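Local coordinates for CADD-like protein of unknown function (Nostoc punctiforme, PDB 3B5O) that is of unknown function but resembles CADD proteins and may be an oxidoreductase with a heme-oxygenase-like helical fold, at residues 59-64 and 126-131; 76-81 and 137-142; 5-10 and 206-211. All blocks are in the same frame, centred on the assembly; numbering follows the deposited sequence. Where two conformers were deposited one is given.

Contact 1: residues 59-64 and 126-131; sequences TELARR and TVLSLF
Glu60 OE2, on the residue just before the contacting Leu61, accepts salt bridges from two arginines of its own helix. Arg64 NE lies 2.6 Å from Glu60 OE2, on its anti side. Arg63 NH2 comes to the syn side at 2.9 Å from Glu60 OE2. Arg63 also gives its NE to Glu60 OE1 in a nearly straight bond (175°), so its guanidinium holds the carboxylate side-on. This salt-bridge network sits on a face turned away from residues 126-131. The contact itself is apolar. The CB of Leu61 is directed toward the other helix, and Leu61 CD1 meets Leu128 CD1 at 3.5 Å. The two side chains cross at about a right angle. Leu128 has CG anti to its backbone N (chi1 179°), which brings its end nearer to Leu61. Ala62 CB lies at the edge of the Phe131 ring, 4.0 Å from CE2 of Phe131. Leu61 CD1 also reaches Phe131 CB at 4.2 Å. Phe58 of helix 38-68 also meets this ring. The axes of segments 59-64 and 126-131 run nearly parallel, 12° apart, and come within 10.4 Å. Such side-by-side packing is that of a helical bundle, consistent with the heme-oxygenase-like fold.

Contact 2: residues 76-81 and 137-142; sequences QELQEN and YVLGAT
Leu78 sets its CG beside the backbone N and anti to the carbonyl carbon (chi1 -68°), which leaves CG facing helix 135-163, where its two methyls find separate partners. On that helix, Thr142 turns its OG1 beside its own backbone N (chi1 -56°). This leaves Thr142 CG2 on the side that meets Leu78. Leu139 is less regular. Its chi1 of -96° is well away from a staggered value, and this torsion lets its CD1 reach Leu78 although its CB is not aimed there.

The two methyls of Leu78 divide the work. CD2 of Leu78 touches Thr142 CG2 at 3.8 Å, the two side chains lying at a slant. CD1 of Leu78 meets CD1 of Leu139 at 4.2 Å, and these two leucines reach toward each other tip to tip. The backbones stay well apart, with 9.3 Å between CA of Leu78 and CA of Thr142, so the side chains bridge the gap. Leu191 of helix 190-196 packs on both Leu78 and Leu139.

The Thr142 hydroxyl is satisfied within its own helix. OG1 of Thr142 donates to Val138 O at 2.8 Å, from above the carbonyl plane. Thr142 N also donates a hydrogen bond to Val138 O, so this carbonyl accepts two. With the hydroxyl held in this way, threonine offers a methyl to the interface. The contact therefore rests on van der Waals packing of buried methyl groups.

Contact 3: residues 5-10 and 206-211; sequences NHLTKQ and EFAAGF
Leu7 reaches from helix 2-18 to Phe207 and Ala208 of helix 204-230, joining the first and last long helices of an all-helical bundle. Its CB points toward the other helix but is still 5.8 Å from Phe207 CD1. One bond further on, Leu7 CG has closed to 4.6 Å from the same ring carbon, Phe207 CD1. CG stands anti to the backbone N (chi1 178°), which stretches the side chain out across the gap. At the tip the branches part. CD2 of Leu7 makes the nearest approach, 3.9 Å from Phe207 CD1. CD1 of Leu7 turns instead to Ala208 CB, at 4.3 Å.

Phe207 likewise holds CG anti to its own N (chi1 -177°), so the leucine and the ring approach each other from both helices. The leucine methyl comes to the ring at a slant. Phe4 of helix 2-18 meets this ring edge-to-face, and Leu11, one turn on from Leu7, packs on both Phe207 and Phe211. The two short helix segments run nearly parallel, with a crossing angle of -16° and a closest axis approach of 11.1 Å. At that spacing the side chains do the joining, and all the groups that meet are apolar. The contact is completed next to Leu7 by the methyl of Thr8, whose CG2 lies 4.4 Å from Phe207 CE1.

Helix 135-163 lies between contacts 1 and 3 and brings contact 2 against both. The centres of contacts 1 and 2 are about 9 Å apart. There Phe131 CE2 packs 3.2 Å from Thr142 OG1, and Ala62 CB is 3.3 Å from the same Thr142 OG1. Contacts 2 and 3 have centres about 14 Å apart and meet at Gly140, whose N is 3.5 Å from Phe207 CD2. Contacts 1 and 3 do not touch; their nearest atoms are about 5 Å apart. Along the chain the segments of contacts 1 and 2 alternate. Both contacts are nested inside the long loop closed by contact 3.

Contact 1: residues 59-64 and 126-131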
loop_
_atom_site.group_PDB
_atom_site.type_symbol
_atom_site.label_atom_id
_atom_site.label_comp_id
_atom_site.label_asym_id
_atom_site.label_seq_id
_atom_site.Cartn_x
_atom_site.Cartn_y
_atom_site.Cartn_z
ATOM N N THR A 59 -4.580 -9.318 2.977
ATOM C CA THR A 59 -6.007 -9.038 3.216
ATOM C C THR A 59 -6.771 -10.353 3.477
ATOM O O THR A 59 -7.670 -10.398 4.326
ATOM C CB THR A 59 -6.620 -8.252 2.044
ATOM O OG1 THR A 59 -5.882 -7.034 1.872
ATOM C CG2 THR A 59 -8.071 -7.904 2.327
ATOM N N GLU A 60 -6.395 -11.426 2.784
ATOM C CA GLU A 60 -6.933 -12.749 3.052
ATOM C C GLU A 60 -6.649 -13.212 4.459
ATOM O O GLU A 60 -7.512 -13.794 5.120
ATOM C CB GLU A 60 -6.435 -13.751 2.020
ATOM C CG GLU A 60 -6.830 -15.192 2.263
ATOM C CD GLU A 60 -8.295 -15.480 2.270
ATOM O OE1 GLU A 60 -9.089 -14.674 1.770
ATOM O OE2 GLU A 60 -8.634 -16.588 2.750
ATOM N N LEU A 61 -5.442 -12.981 4.949
ATOM C CA LEU A 61 -5.139 -13.337 6.335
ATOM C C LEU A 61 -6.016 -12.553 7.302
ATOM O O LEU A 61 -6.505 -13.096 8.302
ATOM C CB LEU A 61 -3.674 -13.120 6.651
ATOM C CG LEU A 61 -2.673 -13.989 5.901
ATOM C CD1 LEU A 61 -1.240 -13.650 6.335
ATOM C CD2 LEU A 61 -2.981 -15.474 6.091
ATOM N N ALA A 62 -6.234 -11.275 7.020
ATOM C CA ALA A 62 -7.114 -10.457 7.863
ATOM C C ALA A 62 -8.559 -10.965 7.813
ATOM O O ALA A 62 -9.248 -10.984 8.840
ATOM C CB ALA A 62 -7.059 -8.983 7.422
ATOM N N ARG A 63 -9.003 -11.391 6.633
ATOM C CA ARG A 63 -10.345 -11.951 6.487
ATOM C C ARG A 63 -10.510 -13.164 7.395
ATOM O O ARG A 63 -11.532 -13.329 8.073
ATOM C CB ARG A 63 -10.603 -12.310 5.030
ATOM C CG ARG A 63 -12.047 -12.758 4.770
ATOM C CD ARG A 63 -12.230 -13.307 3.369
ATOM N NE ARG A 63 -11.580 -14.597 3.193
ATOM C CZ ARG A 63 -12.085 -15.760 3.587
ATOM N NH1 ARG A 63 -13.267 -15.822 4.180
ATOM N NH2 ARG A 63 -11.399 -16.863 3.396
ATOM N N ARG A 64 -9.500 -14.023 7.415
ATOM C CA ARG A 64 -9.547 -15.219 8.243
ATOM C C ARG A 64 -9.518 -14.889 9.729
ATOM O O ARG A 64 -10.197 -15.539 10.533
ATOM C CB ARG A 64 -8.401 -16.154 7.868
ATOM C CG ARG A 64 -8.586 -16.732 6.483
ATOM C CD ARG A 64 -7.354 -17.437 5.913
ATOM N NE ARG A 64 -7.823 -18.118 4.716
ATOM C CZ ARG A 64 -8.318 -19.360 4.688
ATOM N NH1 ARG A 64 -8.258 -20.180 5.744
ATOM N NH2 ARG A 64 -8.797 -19.789 3.564
ATOM N N THR A 126 8.201 -8.292 7.773
ATOM C CA THR A 126 7.676 -7.461 8.839
ATOM C C THR A 126 6.145 -7.452 8.804
ATOM O O THR A 126 5.491 -7.584 9.849
ATOM C CB THR A 126 8.195 -6.022 8.692
ATOM O OG1 THR A 126 9.633 -6.008 8.773
ATOM C CG2 THR A 126 7.611 -5.105 9.778
ATOM N N VAL A 127 5.572 -7.217 7.623
ATOM C CA VAL A 127 4.137 -7.181 7.511
ATOM C C VAL A 127 3.490 -8.503 7.951
ATOM O O VAL A 127 2.485 -8.491 8.668
ATOM C CB VAL A 127 3.706 -6.762 6.082
ATOM C CG1 VAL A 127 2.199 -6.855 5.886
ATOM C CG2 VAL A 127 4.167 -5.314 5.814
ATOM N N LEU A 128 4.071 -9.633 7.575
ATOM C CA LEU A 128 3.479 -10.905 7.983
ATOM C C LEU A 128 3.438 -10.983 9.517
ATOM O O LEU A 128 2.457 -11.472 10.093
ATOM C CB LEU A 128 4.219 -12.092 7.387
ATOM C CG LEU A 128 3.596 -13.429 7.847
ATOM C CD1 LEU A 128 2.138 -13.563 7.363
ATOM C CD2 LEU A 128 4.436 -14.598 7.451
ATOM N N SER A 129 4.474 -10.495 10.188
ATOM C CA SER A 129 4.503 -10.559 11.653
ATOM C C SER A 129 3.366 -9.764 12.288
ATOM O O SER A 129 2.940 -10.096 13.396
ATOM C CB SER A 129 5.856 -10.095 12.197
ATOM O OG SER A 129 6.004 -8.684 12.221
ATOM N N LEU A 130 2.859 -8.752 11.582
ATOM C CA LEU A 130 1.728 -7.966 12.039
ATOM C C LEU A 130 0.397 -8.670 11.793
ATOM O O LEU A 130 -0.530 -8.572 12.603
ATOM C CB LEU A 130 1.673 -6.621 11.322
ATOM C CG LEU A 130 2.934 -5.792 11.253
ATOM C CD1 LEU A 130 2.596 -4.434 10.587
ATOM C CD2 LEU A 130 3.544 -5.595 12.614
ATOM N N PHE A 131 0.310 -9.380 10.664
ATOM C CA PHE A 131 -0.920 -10.045 10.245
ATOM C C PHE A 131 -1.142 -11.390 10.932
ATOM O O PHE A 131 -2.170 -12.042 10.728
ATOM C CB PHE A 131 -0.967 -10.167 8.717
ATOM C CG PHE A 131 -1.471 -8.932 8.064
ATOM C CD1 PHE A 131 -0.664 -7.822 7.952
ATOM C CD2 PHE A 131 -2.801 -8.832 7.663
ATOM C CE1 PHE A 131 -1.143 -6.646 7.428
ATOM C CE2 PHE A 131 -3.278 -7.652 7.103
ATOM C CZ PHE A 131 -2.439 -6.564 6.990
#

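Contact 2: residues 76-81 and 137-142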
loop_
_atom_site.group_PDB
_atom_site.type_symbol
_atom_site.label_atom_id
_atom_site.label_comp_id
_atom_site.label_asym_id
_atom_site.label_seq_id
_atom_site.Cartn_x
_atom_site.Cartn_y
_atom_site.Cartn_z
ATOM N N GLN A 76 -16.830 -10.146 5.419
ATOM C CA GLN A 76 -17.522 -9.915 4.161
ATOM C C GLN A 76 -16.945 -8.710 3.420
ATOM O O GLN A 76 -16.717 -8.775 2.216
ATOM C CB GLN A 76 -19.029 -9.717 4.390
ATOM C CG GLN A 76 -19.817 -9.484 3.105
ATOM C CD GLN A 76 -19.648 -10.615 2.112
ATOM O OE1 GLN A 76 -19.796 -11.783 2.465
ATOM N NE2 GLN A 76 -19.309 -10.280 0.871
ATOM N N GLU A 77 -16.711 -7.612 4.136
ATOM C CA GLU A 77 -16.124 -6.418 3.525
ATOM C C GLU A 77 -14.738 -6.744 2.950
ATOM O O GLU A 77 -14.394 -6.322 1.856
ATOM C CB GLU A 77 -15.995 -5.285 4.529
ATOM C CG GLU A 77 -15.532 -3.970 3.941
ATOM C CD GLU A 77 -16.567 -3.307 3.022
ATOM O OE1 GLU A 77 -17.762 -3.643 3.118
ATOM O OE2 GLU A 77 -16.170 -2.451 2.202
ATOM N N LEU A 78 -13.953 -7.517 3.697
ATOM C CA LEU A 78 -12.604 -7.878 3.228
ATOM C C LEU A 78 -12.665 -8.782 2.005
ATOM O O LEU A 78 -11.864 -8.643 1.087
ATOM C CB LEU A 78 -11.785 -8.508 4.345
ATOM C CG LEU A 78 -11.440 -7.526 5.458
ATOM C CD1 LEU A 78 -10.801 -8.279 6.614
ATOM C CD2 LEU A 78 -10.547 -6.393 4.959
ATOM N N GLN A 79 -13.639 -9.684 1.954
ATOM C CA GLN A 79 -13.839 -10.465 0.735
ATOM C C GLN A 79 -14.155 -9.591 -0.467
ATOM O O GLN A 79 -13.625 -9.814 -1.560
ATOM C CB GLN A 79 -14.936 -11.524 0.919
ATOM C CG GLN A 79 -15.086 -12.441 -0.287
ATOM C CD GLN A 79 -13.878 -13.334 -0.496
ATOM O OE1 GLN A 79 -13.132 -13.190 -1.484
ATOM N NE2 GLN A 79 -13.654 -14.238 0.440
ATOM N N GLU A 80 -15.005 -8.589 -0.277
ATOM C CA GLU A 80 -15.286 -7.675 -1.374
ATOM C C GLU A 80 -14.020 -6.935 -1.833
ATOM O O GLU A 80 -13.802 -6.767 -3.033
ATOM C CB GLU A 80 -16.431 -6.721 -1.008
ATOM C CG GLU A 80 -17.757 -7.466 -0.807
ATOM C CD GLU A 80 -18.899 -6.554 -0.401
ATOM O OE1 GLU A 80 -18.854 -5.357 -0.760
ATOM O OE2 GLU A 80 -19.845 -7.048 0.265
ATOM N N ASN A 81 -13.172 -6.502 -0.886
ATOM C CA ASN A 81 -11.908 -5.843 -1.239
ATOM C C ASN A 81 -11.060 -6.773 -2.088
ATOM O O ASN A 81 -10.539 -6.375 -3.128
ATOM C CB ASN A 81 -11.061 -5.473 -0.008
ATOM C CG ASN A 81 -11.627 -4.325 0.811
ATOM O OD1 ASN A 81 -11.046 -3.959 1.830
ATOM N ND2 ASN A 81 -12.731 -3.765 0.386
ATOM N N TYR A 137 -5.609 -5.924 16.307
ATOM C CA TYR A 137 -4.335 -5.431 15.821
ATOM C C TYR A 137 -4.243 -5.636 14.332
ATOM O O TYR A 137 -3.816 -4.745 13.595
ATOM C CB TYR A 137 -3.227 -6.186 16.518
ATOM C CG TYR A 137 -1.821 -5.696 16.303
ATOM C CD1 TYR A 137 -1.094 -6.067 15.174
ATOM C CD2 TYR A 137 -1.174 -4.902 17.250
ATOM C CE1 TYR A 137 0.198 -5.677 14.998
ATOM C CE2 TYR A 137 0.128 -4.511 17.082
ATOM C CZ TYR A 137 0.824 -4.896 15.951
ATOM O OH TYR A 137 2.138 -4.522 15.788
ATOM N N VAL A 138 -4.631 -6.829 13.879
ATOM C CA VAL A 138 -4.561 -7.144 12.438
ATOM C C VAL A 138 -5.462 -6.214 11.643
ATOM O O VAL A 138 -5.089 -5.749 10.559
ATOM C CB VAL A 138 -4.903 -8.622 12.167
ATOM C CG1 VAL A 138 -5.005 -8.893 10.655
ATOM C CG2 VAL A 138 -3.855 -9.509 12.820
ATOM N N LEU A 139 -6.662 -5.936 12.146
ATOM C CA LEU A 139 -7.551 -5.030 11.430
ATOM C C LEU A 139 -7.053 -3.591 11.455
ATOM O O LEU A 139 -7.338 -2.843 10.545
ATOM C CB LEU A 139 -9.002 -5.151 11.935
ATOM C CG LEU A 139 -9.865 -6.083 11.080
ATOM C CD1 LEU A 139 -10.080 -5.515 9.686
ATOM C CD2 LEU A 139 -9.281 -7.479 10.988
ATOM N N GLY A 140 -6.309 -3.204 12.497
ATOM C CA GLY A 140 -5.650 -1.909 12.479
ATOM C C GLY A 140 -4.636 -1.809 11.352
ATOM O O GLY A 140 -4.561 -0.801 10.655
ATOM N N ALA A 141 -3.807 -2.834 11.221
ATOM C CA ALA A 141 -2.844 -2.865 10.114
ATOM C C ALA A 141 -3.562 -2.859 8.758
ATOM O O ALA A 141 -3.102 -2.239 7.782
ATOM C CB ALA A 141 -1.935 -4.076 10.239
ATOM N N THR A 142 -4.681 -3.572 8.683
ATOM C CA THR A 142 -5.456 -3.622 7.461
ATOM C C THR A 142 -6.070 -2.252 7.160
ATOM O O THR A 142 -6.088 -1.799 6.017
ATOM C CB THR A 142 -6.542 -4.717 7.571
ATOM O OG1 THR A 142 -5.932 -5.966 7.890
ATOM C CG2 THR A 142 -7.342 -4.866 6.262
#

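Contact 3: residues 5-10 and 206-211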
loop_
_atom_site.group_PDB
_atom_site.type_symbol
_atom_site.label_atom_id
_atom_site.label_comp_id
_atom_site.label_asym_id
_atom_site.label_seq_id
_atom_site.Cartn_x
_atom_site.Cartn_y
_atom_site.Cartn_z
ATOM N N ASN A 5 -15.112 6.249 15.519
ATOM C CA ASN A 5 -14.954 7.265 14.496
ATOM C C ASN A 5 -13.862 8.265 14.880
ATOM O O ASN A 5 -13.067 8.687 14.030
ATOM C CB ASN A 5 -16.270 8.011 14.233
ATOM C CG ASN A 5 -17.294 7.165 13.523
ATOM O OD1 ASN A 5 -16.972 6.129 12.935
ATOM N ND2 ASN A 5 -18.549 7.605 13.562
ATOM N N HIS A 6 -13.815 8.648 16.156
ATOM C CA HIS A 6 -12.740 9.531 16.606
ATOM C C HIS A 6 -11.368 8.872 16.412
ATOM O O HIS A 6 -10.411 9.514 15.979
ATOM C CB HIS A 6 -12.896 9.937 18.090
ATOM C CG HIS A 6 -14.063 10.837 18.370
ATOM N ND1 HIS A 6 -14.606 11.684 17.428
ATOM C CD2 HIS A 6 -14.769 11.038 19.511
ATOM C CE1 HIS A 6 -15.610 12.357 17.971
ATOM N NE2 HIS A 6 -15.728 11.983 19.233
ATOM N N LEU A 7 -11.268 7.595 16.767
ATOM C CA LEU A 7 -10.006 6.866 16.625
ATOM C C LEU A 7 -9.548 6.803 15.169
ATOM O O LEU A 7 -8.396 7.096 14.869
ATOM C CB LEU A 7 -10.125 5.453 17.197
ATOM C CG LEU A 7 -8.869 4.592 17.063
ATOM C CD1 LEU A 7 -7.668 5.191 17.797
ATOM C CD2 LEU A 7 -9.139 3.165 17.554
ATOM N N THR A 8 -10.450 6.442 14.263
ATOM C CA THR A 8 -10.038 6.330 12.848
ATOM C C THR A 8 -9.680 7.698 12.248
ATOM O O THR A 8 -8.718 7.817 11.476
ATOM C CB THR A 8 -11.080 5.599 11.996
ATOM O OG1 THR A 8 -12.340 6.297 12.054
ATOM C CG2 THR A 8 -11.255 4.172 12.489
ATOM N N LYS A 9 -10.414 8.754 12.614
ATOM C CA LYS A 9 -10.041 10.089 12.173
ATOM C C LYS A 9 -8.654 10.438 12.676
ATOM O O LYS A 9 -7.832 10.959 11.930
ATOM C CB LYS A 9 -11.064 11.137 12.657
ATOM C CG LYS A 9 -10.744 12.559 12.208
ATOM C CD LYS A 9 -10.628 12.677 10.695
ATOM C CE LYS A 9 -10.699 14.125 10.245
ATOM N N GLN A 10 -8.394 10.165 13.952
ATOM C CA GLN A 10 -7.092 10.419 14.539
ATOM C C GLN A 10 -5.952 9.714 13.784
ATOM O O GLN A 10 -4.905 10.302 13.514
ATOM C CB GLN A 10 -7.097 9.981 16.001
ATOM C CG GLN A 10 -5.763 9.979 16.710
ATOM C CD GLN A 10 -5.146 11.339 16.866
ATOM O OE1 GLN A 10 -5.855 12.335 17.068
ATOM N NE2 GLN A 10 -3.819 11.401 16.795
ATOM N N GLU A 206 -5.093 -1.746 20.684
ATOM C CA GLU A 206 -4.481 -2.780 19.829
ATOM C C GLU A 206 -4.702 -2.442 18.356
ATOM O O GLU A 206 -3.798 -2.586 17.533
ATOM C CB GLU A 206 -5.030 -4.178 20.156
ATOM C CG GLU A 206 -4.384 -4.778 21.395
ATOM C CD GLU A 206 -2.905 -5.066 21.163
ATOM O OE1 GLU A 206 -2.601 -6.049 20.459
ATOM O OE2 GLU A 206 -2.044 -4.285 21.639
ATOM N N PHE A 207 -5.882 -1.940 18.032
ATOM C CA PHE A 207 -6.176 -1.481 16.667
ATOM C C PHE A 207 -5.201 -0.354 16.283
ATOM O O PHE A 207 -4.593 -0.364 15.205
ATOM C CB PHE A 207 -7.627 -1.025 16.582
ATOM C CG PHE A 207 -8.068 -0.597 15.214
ATOM C CD1 PHE A 207 -7.877 0.715 14.786
ATOM C CD2 PHE A 207 -8.684 -1.488 14.353
ATOM C CE1 PHE A 207 -8.290 1.126 13.543
ATOM C CE2 PHE A 207 -9.107 -1.076 13.112
ATOM C CZ PHE A 207 -8.926 0.238 12.711
ATOM N N ALA A 208 -5.028 0.620 17.176
ATOM C CA ALA A 208 -4.085 1.718 16.931
ATOM C C ALA A 208 -2.654 1.208 16.781
ATOM O O ALA A 208 -1.911 1.683 15.929
ATOM C CB ALA A 208 -4.170 2.775 18.067
ATOM N N ALA A 209 -2.257 0.268 17.630
ATOM C CA ALA A 209 -0.920 -0.301 17.565
ATOM C C ALA A 209 -0.660 -1.001 16.219
ATOM O O ALA A 209 0.422 -0.867 15.640
ATOM C CB ALA A 209 -0.676 -1.261 18.723
ATOM N N GLY A 210 -1.655 -1.709 15.714
ATOM C CA GLY A 210 -1.499 -2.392 14.434
ATOM C C GLY A 210 -1.362 -1.385 13.311
ATOM O O GLY A 210 -0.564 -1.553 12.383
ATOM N N PHE A 211 -2.177 -0.341 13.365
ATOM C CA PHE A 211 -2.119 0.722 12.363
ATOM C C PHE A 211 -0.737 1.365 12.356
ATOM O O PHE A 211 -0.123 1.558 11.300
ATOM C CB PHE A 211 -3.207 1.758 12.685
ATOM C CG PHE A 211 -3.376 2.830 11.659
ATOM C CD1 PHE A 211 -2.567 3.968 11.654
ATOM C CD2 PHE A 211 -4.398 2.749 10.735
ATOM C CE1 PHE A 211 -2.757 4.958 10.686
ATOM C CE2 PHE A 211 -4.590 3.752 9.800
ATOM C CZ PHE A 211 -3.774 4.854 9.794
#